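Local coordinates for protein CRISPR-associated endoribonuclease Cse3 (PDB 2Y8Y) that cleaves CRISPR transcripts as an endoribonuclease of the Cas6/Cse3/CasE family, producing crRNA that it keeps bound after processing, at residues V118-P123 with V127-R132; A19-A24 with H30-K35; T8-N13 with S74-G79; F139-G144 with P148-L153. One frame throughout, in Å; residues are numbered along the deposited sequence.

How the contacts relate
Two lobes of the ferredoxin-like protein each carry a pair of these contacts. Contacts 3 and 2 share one lobe: strand 5-12 of the four-stranded antiparallel sheet leads into helix 17-24, and contact 2 is nested within the chain loop that contact 3 closes. Their centres lie about 10 Å apart and Thr32 packs on Leu76. Contacts 1 and 4 follow in series on the other lobe, centres about 13 Å apart, where helix 123-136 runs on toward strand 139-144 and Leu130 touches Val150. Contact 1 lies about 28 Å from contact 2, centre to centre. RNA nucleotides reach contacts 1 and 2, so both lobes take part in holding the RNA.

Contact 1. Residues V118-P123 with V127-R132; sequences VALKTP and VAWLER. With nucleotides of chain B.
Pro123 O accepts the N-H of Val127 at 2.9 Å, the regular i to i+4 bond of an alpha helix, nearly straight at 168°; Leu120, three residues before Pro123, meets the helix at Trp129, two residues beyond Val127. The side chains of Leu120 and Trp129 cross at about a right angle. Branch CD1 of Leu120 does the touching, lying 3.5 Å from Trp129 CB and approaching Trp129 CG and Trp129 CD1 obliquely. Trp129 CG stands anti to the backbone N (chi1 178°), which lays the ring beside strand 98-110, against Ala105 and Pro107. The contact is thus a strand-to-helix connection: strand 117-119 leaves the sheet, Thr122 takes the N-cap position with its side chain capping a backbone N, and helix 123-136 starts. RNA lies near both parts of this connection. Val118 CG1 comes within 3.2 Å of O5' of U1 of chain B, while CB sits near the base at N3. On the helix, the Arg132 chain bends at chi3 (62°) and offers its guanidinium edge to G14 of chain B: NH1 donates to OP1 at 2.8 Å, with OP1 in the guanidinium plane, and NH2 adds a weak bond to the same oxygen.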
# COMPACT_ATOMS: atom_id res chain seq x y z
N VAL A 118 15.11 -7.14 -8.54
CA VAL A 118 14.88 -8.45 -7.94
C VAL A 118 14.49 -8.29 -6.48
O VAL A 118 14.83 -7.29 -5.85
CB VAL A 118 16.12 -9.35 -8.03
CG1 VAL A 118 16.51 -9.56 -9.49
CG2 VAL A 118 17.31 -8.75 -7.23
N ALA A 119 13.80 -9.28 -5.94
CA ALA A 119 13.42 -9.22 -4.54
C ALA A 119 14.62 -9.44 -3.63
O ALA A 119 15.54 -10.20 -3.95
CB ALA A 119 12.33 -10.25 -4.24
N LEU A 120 14.62 -8.76 -2.49
CA LEU A 120 15.61 -9.03 -1.47
C LEU A 120 15.29 -10.36 -0.82
O LEU A 120 14.12 -10.70 -0.63
CB LEU A 120 15.61 -7.91 -0.44
CG LEU A 120 15.99 -6.55 -1.03
CD1 LEU A 120 15.88 -5.45 0.03
CD2 LEU A 120 17.40 -6.59 -1.60
N LYS A 121 16.33 -11.08 -0.45
CA LYS A 121 16.17 -12.46 -0.01
C LYS A 121 15.94 -12.66 1.48
O LYS A 121 15.10 -13.47 1.86
CB LYS A 121 17.38 -13.28 -0.46
CG LYS A 121 17.56 -13.28 -1.97
CD LYS A 121 18.60 -14.29 -2.42
CE LYS A 121 18.67 -14.35 -3.94
NZ LYS A 121 19.65 -15.37 -4.39
N THR A 122 16.70 -11.97 2.31
CA THR A 122 16.71 -12.28 3.75
C THR A 122 15.88 -11.32 4.60
O THR A 122 15.66 -10.17 4.24
CB THR A 122 18.14 -12.30 4.32
OG1 THR A 122 18.65 -10.96 4.39
CG2 THR A 122 19.06 -13.21 3.48
N PRO A 123 15.42 -11.79 5.75
CA PRO A 123 14.69 -10.89 6.64
C PRO A 123 15.51 -9.66 7.05
O PRO A 123 14.94 -8.57 7.11
CB PRO A 123 14.36 -11.78 7.84
CG PRO A 123 14.33 -13.19 7.26
CD PRO A 123 15.41 -13.19 6.21
N VAL A 127 14.17 -5.82 6.39
CA VAL A 127 14.09 -4.79 7.43
C VAL A 127 14.98 -3.58 7.11
O VAL A 127 14.55 -2.44 7.27
CB VAL A 127 14.41 -5.36 8.82
CG1 VAL A 127 14.52 -4.24 9.84
CG2 VAL A 127 13.31 -6.34 9.23
N ALA A 128 16.19 -3.83 6.63
CA ALA A 128 17.08 -2.73 6.27
C ALA A 128 16.48 -1.89 5.14
O ALA A 128 16.59 -0.66 5.13
CB ALA A 128 18.47 -3.25 5.88
N TRP A 129 15.85 -2.57 4.19
CA TRP A 129 15.18 -1.89 3.09
C TRP A 129 14.08 -0.98 3.65
O TRP A 129 14.00 0.20 3.30
CB TRP A 129 14.60 -2.92 2.13
CG TRP A 129 13.82 -2.33 0.97
CD1 TRP A 129 14.33 -1.95 -0.24
CD2 TRP A 129 12.40 -2.09 0.89
NE1 TRP A 129 13.34 -1.48 -1.06
CE2 TRP A 129 12.14 -1.56 -0.39
CE3 TRP A 129 11.34 -2.25 1.79
CZ2 TRP A 129 10.86 -1.20 -0.81
CZ3 TRP A 129 10.05 -1.89 1.37
CH2 TRP A 129 9.83 -1.37 0.08
N LEU A 130 13.24 -1.52 4.53
CA LEU A 130 12.17 -0.71 5.11
C LEU A 130 12.76 0.50 5.82
O LEU A 130 12.26 1.62 5.66
CB LEU A 130 11.36 -1.54 6.11
CG LEU A 130 10.27 -0.76 6.84
CD1 LEU A 130 9.13 -0.36 5.88
CD2 LEU A 130 9.77 -1.64 7.94
N GLU A 131 13.82 0.30 6.60
CA GLU A 131 14.42 1.42 7.32
C GLU A 131 14.90 2.50 6.36
O GLU A 131 14.69 3.70 6.60
CB GLU A 131 15.57 0.95 8.21
CG GLU A 131 15.10 0.14 9.39
CD GLU A 131 16.23 -0.57 10.11
OE1 GLU A 131 17.30 -0.77 9.50
OE2 GLU A 131 16.03 -0.95 11.29
N ARG A 132 15.56 2.09 5.29
CA ARG A 132 16.07 3.05 4.32
C ARG A 132 14.93 3.78 3.60
O ARG A 132 14.99 4.99 3.42
CB ARG A 132 16.97 2.33 3.29
CG ARG A 132 17.63 3.27 2.31
CD ARG A 132 18.49 2.54 1.27
NE ARG A 132 17.70 1.62 0.45
CZ ARG A 132 16.86 2.01 -0.51
NH1 ARG A 132 16.69 3.30 -0.78
NH2 ARG A 132 16.19 1.11 -1.21
O5' U B 1 17.60 -10.89 -12.15
C5' U B 1 17.87 -12.08 -12.88
C4' U B 1 16.66 -12.97 -12.93
O4' U B 1 16.84 -14.04 -11.98
C3' U B 1 15.35 -12.29 -12.59
O3' U B 1 14.35 -12.66 -13.52
C2' U B 1 14.98 -12.77 -11.18
O2' U B 1 13.66 -13.25 -11.07
C1' U B 1 16.01 -13.85 -10.85
N1 U B 1 16.89 -13.47 -9.73
C2 U B 1 16.30 -13.06 -8.55
O2 U B 1 15.09 -13.03 -8.37
N3 U B 1 17.19 -12.70 -7.57
C4 U B 1 18.56 -12.68 -7.64
O4 U B 1 19.20 -12.32 -6.65
C5 U B 1 19.10 -13.10 -8.90
C6 U B 1 18.26 -13.47 -9.87
P G B 14 15.17 3.53 -4.05
OP1 G B 14 14.66 3.68 -2.67
OP2 G B 14 15.22 2.18 -4.65
O5' G B 14 14.41 4.51 -5.04
C5' G B 14 14.27 5.88 -4.72
C4' G B 14 13.76 6.67 -5.90
O4' G B 14 14.70 6.59 -7.00
C3' G B 14 12.47 6.17 -6.51
O3' G B 14 11.34 6.50 -5.75
C2' G B 14 12.51 6.84 -7.87
O2' G B 14 12.25 8.23 -7.76
C1' G B 14 13.99 6.64 -8.22
N9 G B 14 14.18 5.37 -8.93
C8 G B 14 14.60 4.15 -8.44
N7 G B 14 14.57 3.22 -9.35
C5 G B 14 14.06 3.84 -10.48
C6 G B 14 13.79 3.33 -11.78
O6 G B 14 13.94 2.18 -12.20
N1 G B 14 13.27 4.31 -12.62
C2 G B 14 13.05 5.63 -12.26
N2 G B 14 12.55 6.44 -13.20
N3 G B 14 13.31 6.12 -11.06
C4 G B 14 13.81 5.17 -10.23

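Contact 2. Residues A19-A24 with H30-K35; sequences ARRDLA and HRTLSK. With nucleotides of chain B.
Asp22 OD2 accepts a hydrogen bond from the Thr32 hydroxyl across the two helices, OG1 lying 2.6 Å from OD2. Thr32 OG1 comes in on the syn side of the carboxylate, 29° out of its plane, and the two side chains meet obliquely. Tyr80 OH also bonds to OD2. The other oxygen, OD1, is gripped side-on by the neighbouring Arg21: NE lies 2.9 Å from OD1 and NH2 adds a second, more bent bond to it. Both nitrogens approach from the same face of the carboxylate, although OD1 itself lies in the guanidinium plane. A bend at chi3 (62°) folds the Arg21 chain back far enough for this grip.

The pair ties helix 17-24 to helix 26-34, two consecutive helices, the second carrying near its start Tyr27, inferred to stabilise the transition-state intermediate. The second helix also meets the RNA. O2' of A18 of chain B sits 3.5 Å above the centre of one face of the Arg31 guanidinium, and His30 CD2 approaches O5' of that nucleotide at 3.2 Å, with O5' near the ring plane. Ser34 OG, bonded back to His30 O at 2.8 Å, lies over one face of the imidazole, toward its rim. With Arg21 on one oxygen and two hydroxyl groups on the other, the buried Asp22 carboxylate is probably stabilised as an anion, and its bond to Thr32 links the two helices.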
# COMPACT_ATOMS: atom_id res chain seq x y z
N ALA A 19 -15.86 -10.75 -7.70
CA ALA A 19 -15.10 -10.54 -6.48
C ALA A 19 -14.05 -11.63 -6.29
O ALA A 19 -12.89 -11.34 -6.01
CB ALA A 19 -16.02 -10.46 -5.28
N ARG A 20 -14.46 -12.89 -6.46
CA ARG A 20 -13.53 -14.01 -6.31
C ARG A 20 -12.40 -13.94 -7.33
O ARG A 20 -11.25 -14.24 -7.03
CB ARG A 20 -14.26 -15.35 -6.40
CG ARG A 20 -15.22 -15.62 -5.25
CD ARG A 20 -15.71 -17.06 -5.29
NE ARG A 20 -16.26 -17.41 -6.59
CZ ARG A 20 -17.55 -17.36 -6.89
NH1 ARG A 20 -18.44 -16.97 -5.98
NH2 ARG A 20 -17.97 -17.70 -8.10
N ARG A 21 -12.74 -13.53 -8.55
CA ARG A 21 -11.75 -13.36 -9.61
C ARG A 21 -10.69 -12.33 -9.22
O ARG A 21 -9.49 -12.59 -9.32
CB ARG A 21 -12.43 -12.91 -10.90
CG ARG A 21 -11.47 -12.55 -12.02
CD ARG A 21 -12.13 -11.64 -13.03
NE ARG A 21 -12.53 -10.37 -12.43
CZ ARG A 21 -13.60 -9.67 -12.79
NH1 ARG A 21 -14.40 -10.12 -13.75
NH2 ARG A 21 -13.88 -8.53 -12.18
N ASP A 22 -11.13 -11.16 -8.78
CA ASP A 22 -10.21 -10.11 -8.38
C ASP A 22 -9.40 -10.49 -7.16
O ASP A 22 -8.24 -10.10 -7.02
CB ASP A 22 -10.95 -8.80 -8.10
CG ASP A 22 -11.56 -8.20 -9.35
OD1 ASP A 22 -11.26 -8.70 -10.45
OD2 ASP A 22 -12.33 -7.22 -9.22
N LEU A 23 -10.00 -11.25 -6.25
CA LEU A 23 -9.29 -11.66 -5.05
C LEU A 23 -8.16 -12.64 -5.37
O LEU A 23 -7.14 -12.67 -4.68
CB LEU A 23 -10.26 -12.27 -4.03
CG LEU A 23 -11.15 -11.27 -3.29
CD1 LEU A 23 -12.26 -12.00 -2.56
CD2 LEU A 23 -10.33 -10.43 -2.33
N ALA A 24 -8.35 -13.41 -6.43
CA ALA A 24 -7.39 -14.45 -6.82
C ALA A 24 -6.27 -13.92 -7.72
O ALA A 24 -5.25 -14.59 -7.88
CB ALA A 24 -8.10 -15.62 -7.48
N HIS A 30 -6.61 -4.73 -9.84
CA HIS A 30 -6.15 -3.43 -10.34
C HIS A 30 -7.07 -2.89 -11.43
O HIS A 30 -7.40 -1.70 -11.42
CB HIS A 30 -4.72 -3.57 -10.87
CG HIS A 30 -4.19 -2.34 -11.55
ND1 HIS A 30 -3.91 -1.17 -10.87
CD2 HIS A 30 -3.88 -2.10 -12.84
CE1 HIS A 30 -3.45 -0.27 -11.71
NE2 HIS A 30 -3.42 -0.81 -12.92
N ARG A 31 -7.47 -3.74 -12.36
CA ARG A 31 -8.37 -3.33 -13.43
C ARG A 31 -9.68 -2.79 -12.87
O ARG A 31 -10.17 -1.74 -13.30
CB ARG A 31 -8.64 -4.48 -14.40
CG ARG A 31 -7.42 -4.95 -15.18
CD ARG A 31 -7.74 -6.16 -16.04
NE ARG A 31 -8.47 -5.82 -17.26
CZ ARG A 31 -7.89 -5.59 -18.43
NH1 ARG A 31 -6.57 -5.65 -18.55
NH2 ARG A 31 -8.63 -5.29 -19.50
N THR A 32 -10.24 -3.50 -11.89
CA THR A 32 -11.49 -3.08 -11.27
C THR A 32 -11.37 -1.76 -10.52
O THR A 32 -12.14 -0.82 -10.76
CB THR A 32 -12.02 -4.15 -10.31
OG1 THR A 32 -12.38 -5.31 -11.05
CG2 THR A 32 -13.24 -3.63 -9.55
N LEU A 33 -10.40 -1.67 -9.62
CA LEU A 33 -10.30 -0.52 -8.74
C LEU A 33 -10.01 0.74 -9.55
O LEU A 33 -10.48 1.83 -9.22
CB LEU A 33 -9.24 -0.75 -7.67
CG LEU A 33 -9.50 -1.95 -6.75
CD1 LEU A 33 -8.37 -2.02 -5.74
CD2 LEU A 33 -10.86 -1.82 -6.06
N SER A 34 -9.21 0.59 -10.60
CA SER A 34 -8.82 1.73 -11.43
C SER A 34 -10.02 2.44 -12.04
O SER A 34 -9.96 3.63 -12.34
CB SER A 34 -7.87 1.30 -12.55
OG SER A 34 -6.61 0.91 -12.03
N LYS A 35 -11.11 1.70 -12.24
CA LYS A 35 -12.31 2.27 -12.83
C LYS A 35 -12.88 3.41 -11.98
O LYS A 35 -13.49 4.33 -12.52
CB LYS A 35 -13.39 1.20 -13.03
CG LYS A 35 -13.00 0.11 -14.01
CD LYS A 35 -14.08 -0.94 -14.12
CE LYS A 35 -13.61 -2.13 -14.94
NZ LYS A 35 -14.69 -3.15 -15.11
P A B 18 -1.19 -3.03 -15.78
OP1 A B 18 -0.89 -3.80 -14.57
OP2 A B 18 -0.89 -3.63 -17.11
O5' A B 18 -2.71 -2.54 -15.74
C5' A B 18 -3.32 -1.92 -16.86
C4' A B 18 -4.82 -1.98 -16.75
O4' A B 18 -5.28 -1.13 -15.67
C3' A B 18 -5.61 -1.48 -17.95
O3' A B 18 -5.67 -2.42 -19.01
C2' A B 18 -6.96 -1.17 -17.34
O2' A B 18 -7.70 -2.36 -17.10
C1' A B 18 -6.55 -0.58 -15.99
N9 A B 18 -6.42 0.89 -16.06
C8 A B 18 -5.29 1.66 -16.08
N7 A B 18 -5.53 2.95 -16.16
C5 A B 18 -6.92 3.02 -16.21
C6 A B 18 -7.83 4.10 -16.30
N6 A B 18 -7.46 5.38 -16.37
N1 A B 18 -9.15 3.81 -16.32
C2 A B 18 -9.54 2.53 -16.26
N3 A B 18 -8.78 1.44 -16.17
C4 A B 18 -7.48 1.76 -16.15

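Contact 3. Residues T8-N13 with S74-G79; sequences TKLVLN and SVLDEG
The end of strand 5-12 and the loop segment 74-79 converge along the chain: the CA atoms of Leu10 and Leu76 are 10.5 Å apart, those of Asn13 and Gly79 only 6.7 Å, and the touching parts run 40° apart in direction. At the close end the contact is polar. Asn13 ND2 donates to Gly79 O at 3.0 Å, with an N-H...O angle of 154°. Donor and acceptor groups are well matched in orientation, since ND2 lies in the carbonyl plane of Gly79 and Gly79 O lies close to the amide plane of Asn13. Asn13 CG is anti to the backbone N (chi1 -180°), which carries the amide out toward the loop, and CB also comes within 3.1 Å of Gly79 O. The amide serves both its ends, because OD1 accepts from Ala15 N.

Strand 5-12 is an inner strand of the four-stranded antiparallel sheet, flanked by strands 62-67 and 81-89, and the loop containing 74-79 joins these two flanking strands. At the wide end of the gap Leu10 and Leu76 reach across it toward one another. Methyl CD2 of Leu10 meets CD1 of Leu76 at 4.2 Å, a light touch between crossing side chains. Val83 of strand 81-89 packs against both leucines, while helix 26-34 supplies Leu33 to Leu10 and Thr32 to Leu76.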
# COMPACT_ATOMS: atom_id res chain seq x y z
N THR A 8 -11.14 4.22 1.18
CA THR A 8 -12.37 3.45 1.03
C THR A 8 -12.14 2.04 1.53
O THR A 8 -11.19 1.38 1.12
CB THR A 8 -12.79 3.35 -0.45
OG1 THR A 8 -12.88 4.66 -1.01
CG2 THR A 8 -14.14 2.63 -0.59
N LYS A 9 -13.02 1.57 2.41
CA LYS A 9 -13.03 0.18 2.80
C LYS A 9 -14.06 -0.56 1.96
O LYS A 9 -15.25 -0.20 1.95
CB LYS A 9 -13.39 0.04 4.28
CG LYS A 9 -13.50 -1.39 4.76
CD LYS A 9 -13.74 -1.42 6.26
CE LYS A 9 -14.29 -2.77 6.71
NZ LYS A 9 -14.74 -2.70 8.13
N LEU A 10 -13.61 -1.58 1.23
CA LEU A 10 -14.52 -2.46 0.50
C LEU A 10 -14.54 -3.83 1.17
O LEU A 10 -13.49 -4.42 1.41
CB LEU A 10 -14.08 -2.62 -0.95
CG LEU A 10 -13.80 -1.37 -1.78
CD1 LEU A 10 -13.14 -1.73 -3.10
CD2 LEU A 10 -15.08 -0.56 -2.03
N VAL A 11 -15.73 -4.33 1.49
CA VAL A 11 -15.85 -5.70 1.96
C VAL A 11 -16.38 -6.54 0.82
O VAL A 11 -17.55 -6.45 0.46
CB VAL A 11 -16.76 -5.80 3.20
CG1 VAL A 11 -16.93 -7.25 3.60
CG2 VAL A 11 -16.17 -5.01 4.35
N LEU A 12 -15.51 -7.33 0.21
CA LEU A 12 -15.90 -8.07 -0.98
C LEU A 12 -16.82 -9.26 -0.69
O LEU A 12 -16.74 -9.89 0.37
CB LEU A 12 -14.67 -8.50 -1.79
CG LEU A 12 -14.19 -7.49 -2.85
CD1 LEU A 12 -13.88 -6.13 -2.25
CD2 LEU A 12 -12.98 -8.03 -3.60
N ASN A 13 -17.70 -9.55 -1.64
CA ASN A 13 -18.69 -10.60 -1.49
C ASN A 13 -18.22 -11.90 -2.13
O ASN A 13 -18.13 -11.99 -3.35
CB ASN A 13 -20.01 -10.15 -2.11
CG ASN A 13 -21.10 -11.19 -1.99
OD1 ASN A 13 -21.02 -12.12 -1.18
ND2 ASN A 13 -22.14 -11.04 -2.81
N SER A 74 -19.62 3.79 -7.94
CA SER A 74 -20.77 3.34 -8.72
C SER A 74 -20.32 2.47 -9.90
O SER A 74 -21.14 1.83 -10.56
CB SER A 74 -21.60 4.52 -9.24
OG SER A 74 -20.89 5.29 -10.18
N VAL A 75 -19.00 2.46 -10.14
CA VAL A 75 -18.43 1.66 -11.23
C VAL A 75 -18.42 0.17 -10.92
O VAL A 75 -18.31 -0.65 -11.82
CB VAL A 75 -16.99 2.10 -11.56
CG1 VAL A 75 -16.97 3.55 -12.00
CG2 VAL A 75 -16.05 1.87 -10.37
N LEU A 76 -18.54 -0.17 -9.64
CA LEU A 76 -18.50 -1.58 -9.23
C LEU A 76 -19.75 -2.33 -9.66
O LEU A 76 -20.84 -1.76 -9.75
CB LEU A 76 -18.34 -1.70 -7.72
CG LEU A 76 -17.06 -1.11 -7.13
CD1 LEU A 76 -17.06 -1.23 -5.62
CD2 LEU A 76 -15.82 -1.78 -7.73
N ASP A 77 -19.59 -3.63 -9.90
CA ASP A 77 -20.72 -4.48 -10.22
C ASP A 77 -21.66 -4.57 -9.03
O ASP A 77 -21.21 -4.51 -7.88
CB ASP A 77 -20.26 -5.89 -10.58
CG ASP A 77 -19.43 -5.94 -11.84
OD1 ASP A 77 -19.30 -4.91 -12.53
OD2 ASP A 77 -18.90 -7.03 -12.15
N GLU A 78 -22.95 -4.74 -9.29
CA GLU A 78 -23.88 -5.01 -8.20
C GLU A 78 -23.48 -6.31 -7.52
O GLU A 78 -23.14 -7.29 -8.18
CB GLU A 78 -25.32 -5.08 -8.72
CG GLU A 78 -25.85 -3.75 -9.25
CD GLU A 78 -25.71 -2.63 -8.23
OE1 GLU A 78 -25.68 -2.92 -7.02
OE2 GLU A 78 -25.64 -1.45 -8.65
N GLY A 79 -23.51 -6.31 -6.19
CA GLY A 79 -23.19 -7.50 -5.43
C GLY A 79 -21.70 -7.76 -5.26
O GLY A 79 -21.31 -8.71 -4.58

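Contact 4. Residues F139-G144 with P148-L153; sequences FRLLEG and PWVQIL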
# COMPACT_ATOMS: atom_id res chain seq x y z
N PHE A 139 10.38 9.61 7.42
CA PHE A 139 10.01 8.92 8.65
C PHE A 139 11.24 8.26 9.26
O PHE A 139 12.33 8.30 8.68
CB PHE A 139 9.00 7.81 8.33
CG PHE A 139 7.63 8.28 7.86
CD1 PHE A 139 6.71 8.79 8.76
CD2 PHE A 139 7.25 8.13 6.53
CE1 PHE A 139 5.45 9.18 8.34
CE2 PHE A 139 5.97 8.51 6.11
CZ PHE A 139 5.08 9.02 7.02
N ARG A 140 11.08 7.60 10.40
CA ARG A 140 12.15 6.76 10.94
C ARG A 140 11.51 5.71 11.83
O ARG A 140 10.64 6.03 12.63
CB ARG A 140 13.16 7.59 11.75
CG ARG A 140 14.43 6.82 12.14
CD ARG A 140 15.45 7.71 12.87
NE ARG A 140 15.77 8.94 12.14
CZ ARG A 140 15.59 10.16 12.63
NH1 ARG A 140 15.11 10.30 13.86
NH2 ARG A 140 15.90 11.22 11.91
N LEU A 141 11.93 4.45 11.72
CA LEU A 141 11.43 3.46 12.68
C LEU A 141 11.78 3.84 14.11
O LEU A 141 12.85 4.40 14.38
CB LEU A 141 12.04 2.09 12.41
CG LEU A 141 11.47 1.22 11.31
CD1 LEU A 141 12.20 -0.13 11.33
CD2 LEU A 141 9.98 1.05 11.50
N LEU A 142 10.89 3.53 15.05
CA LEU A 142 11.21 3.69 16.46
C LEU A 142 12.08 2.52 16.90
O LEU A 142 12.02 1.45 16.30
CB LEU A 142 9.94 3.72 17.31
CG LEU A 142 9.03 4.94 17.14
CD1 LEU A 142 7.99 4.99 18.25
CD2 LEU A 142 9.85 6.21 17.13
N GLU A 143 12.88 2.70 17.94
CA GLU A 143 13.70 1.60 18.41
C GLU A 143 13.36 1.11 19.81
O GLU A 143 12.55 1.71 20.51
CB GLU A 143 15.20 1.93 18.30
CG GLU A 143 15.78 1.63 16.93
CD GLU A 143 17.26 1.93 16.83
OE1 GLU A 143 17.89 2.17 17.88
OE2 GLU A 143 17.79 1.92 15.69
N GLY A 144 13.97 -0.01 20.19
CA GLY A 144 13.84 -0.56 21.52
C GLY A 144 15.17 -1.17 21.93
O GLY A 144 16.10 -1.22 21.13
N PRO A 148 14.79 -2.68 16.19
CA PRO A 148 13.80 -1.74 15.65
C PRO A 148 12.39 -2.24 15.94
O PRO A 148 12.16 -3.44 16.06
CB PRO A 148 14.09 -1.76 14.15
CG PRO A 148 14.75 -3.06 13.90
CD PRO A 148 15.56 -3.35 15.13
N TRP A 149 11.47 -1.30 16.06
CA TRP A 149 10.08 -1.62 16.35
C TRP A 149 9.34 -1.98 15.07
O TRP A 149 8.52 -1.21 14.56
CB TRP A 149 9.41 -0.44 17.04
CG TRP A 149 8.20 -0.84 17.79
CD1 TRP A 149 7.24 -1.71 17.38
CD2 TRP A 149 7.82 -0.40 19.09
NE1 TRP A 149 6.27 -1.84 18.36
CE2 TRP A 149 6.61 -1.04 19.42
CE3 TRP A 149 8.38 0.48 20.02
CZ2 TRP A 149 5.95 -0.83 20.63
CZ3 TRP A 149 7.73 0.69 21.22
CH2 TRP A 149 6.53 0.04 21.51
N VAL A 150 9.66 -3.16 14.54
CA VAL A 150 8.98 -3.66 13.36
C VAL A 150 8.89 -5.17 13.42
O VAL A 150 9.80 -5.83 13.92
CB VAL A 150 9.67 -3.23 12.06
CG1 VAL A 150 11.07 -3.84 11.95
CG2 VAL A 150 8.79 -3.61 10.86
N GLN A 151 7.78 -5.69 12.94
CA GLN A 151 7.57 -7.13 12.80
C GLN A 151 7.27 -7.43 11.35
O GLN A 151 6.62 -6.63 10.66
CB GLN A 151 6.33 -7.60 13.58
CG GLN A 151 6.12 -7.08 14.98
CD GLN A 151 4.68 -7.29 15.44
OE1 GLN A 151 3.84 -6.40 15.27
NE2 GLN A 151 4.39 -8.46 15.99
N ILE A 152 7.70 -8.61 10.89
CA ILE A 152 7.20 -9.15 9.64
C ILE A 152 6.08 -10.14 9.98
O ILE A 152 6.33 -11.18 10.56
CB ILE A 152 8.31 -9.80 8.80
CG1 ILE A 152 9.32 -8.74 8.36
CG2 ILE A 152 7.71 -10.45 7.57
CD1 ILE A 152 10.55 -9.30 7.68
N LEU A 153 4.86 -9.77 9.63
CA LEU A 153 3.68 -10.58 9.96
C LEU A 153 3.43 -11.70 8.97
O LEU A 153 2.81 -12.70 9.30
CB LEU A 153 2.44 -9.70 10.00
CG LEU A 153 2.41 -8.52 10.97
CD1 LEU A 153 1.05 -7.83 10.89
CD2 LEU A 153 2.69 -8.99 12.38
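Backbone bonding across Leu142 and Trp149 joins the two arms of a short beta hairpin. Trp149 N donates to Leu142 O at 2.8 Å, with an angle of 162° and the donor tilted 23° from the carbonyl plane. Beside it, Glu143 and Pro148 form a non-hydrogen-bonded antiparallel pair, their CA atoms 4.3 Å apart and their side chains diverging. Trp149 is also the centre of an inverse gamma turn, closed by a weak bond from Val150 N to Pro148 O, so the chain kinks just where strand 150-160 takes over from the short strand 147-148.

The apolar contacts gather around Leu141. Its CD1 methyl touches two side chains of the facing segment, Pro148 CB at 3.8 Å and Val150 CG1 at 3.9 Å, in both cases with side chains set obliquely. The CG1 branch of Val150 stands between its backbone N and carbonyl carbon (chi1 65°), and this is the branch that meets Leu141. The other leucine methyl, CD2, lies near the Trp149 carbonyl oxygen. Apart from Leu141, Trp149 CB packs 4.2 Å from Leu142 CB and also lies 3.3 Å from Leu142 O.

A cation-pi interaction joins the Trp149 indole to Arg183.

Strand 173-186 runs beside both arms, pairing through Arg183 with Leu142 and with Trp149. Helix 123-136 covers the side carrying Leu141, Pro148 and Val150, bringing Glu131 to the first two and Leu130 to Val150, and Phe101 of strand 98-110 packs on Leu141 and Val150.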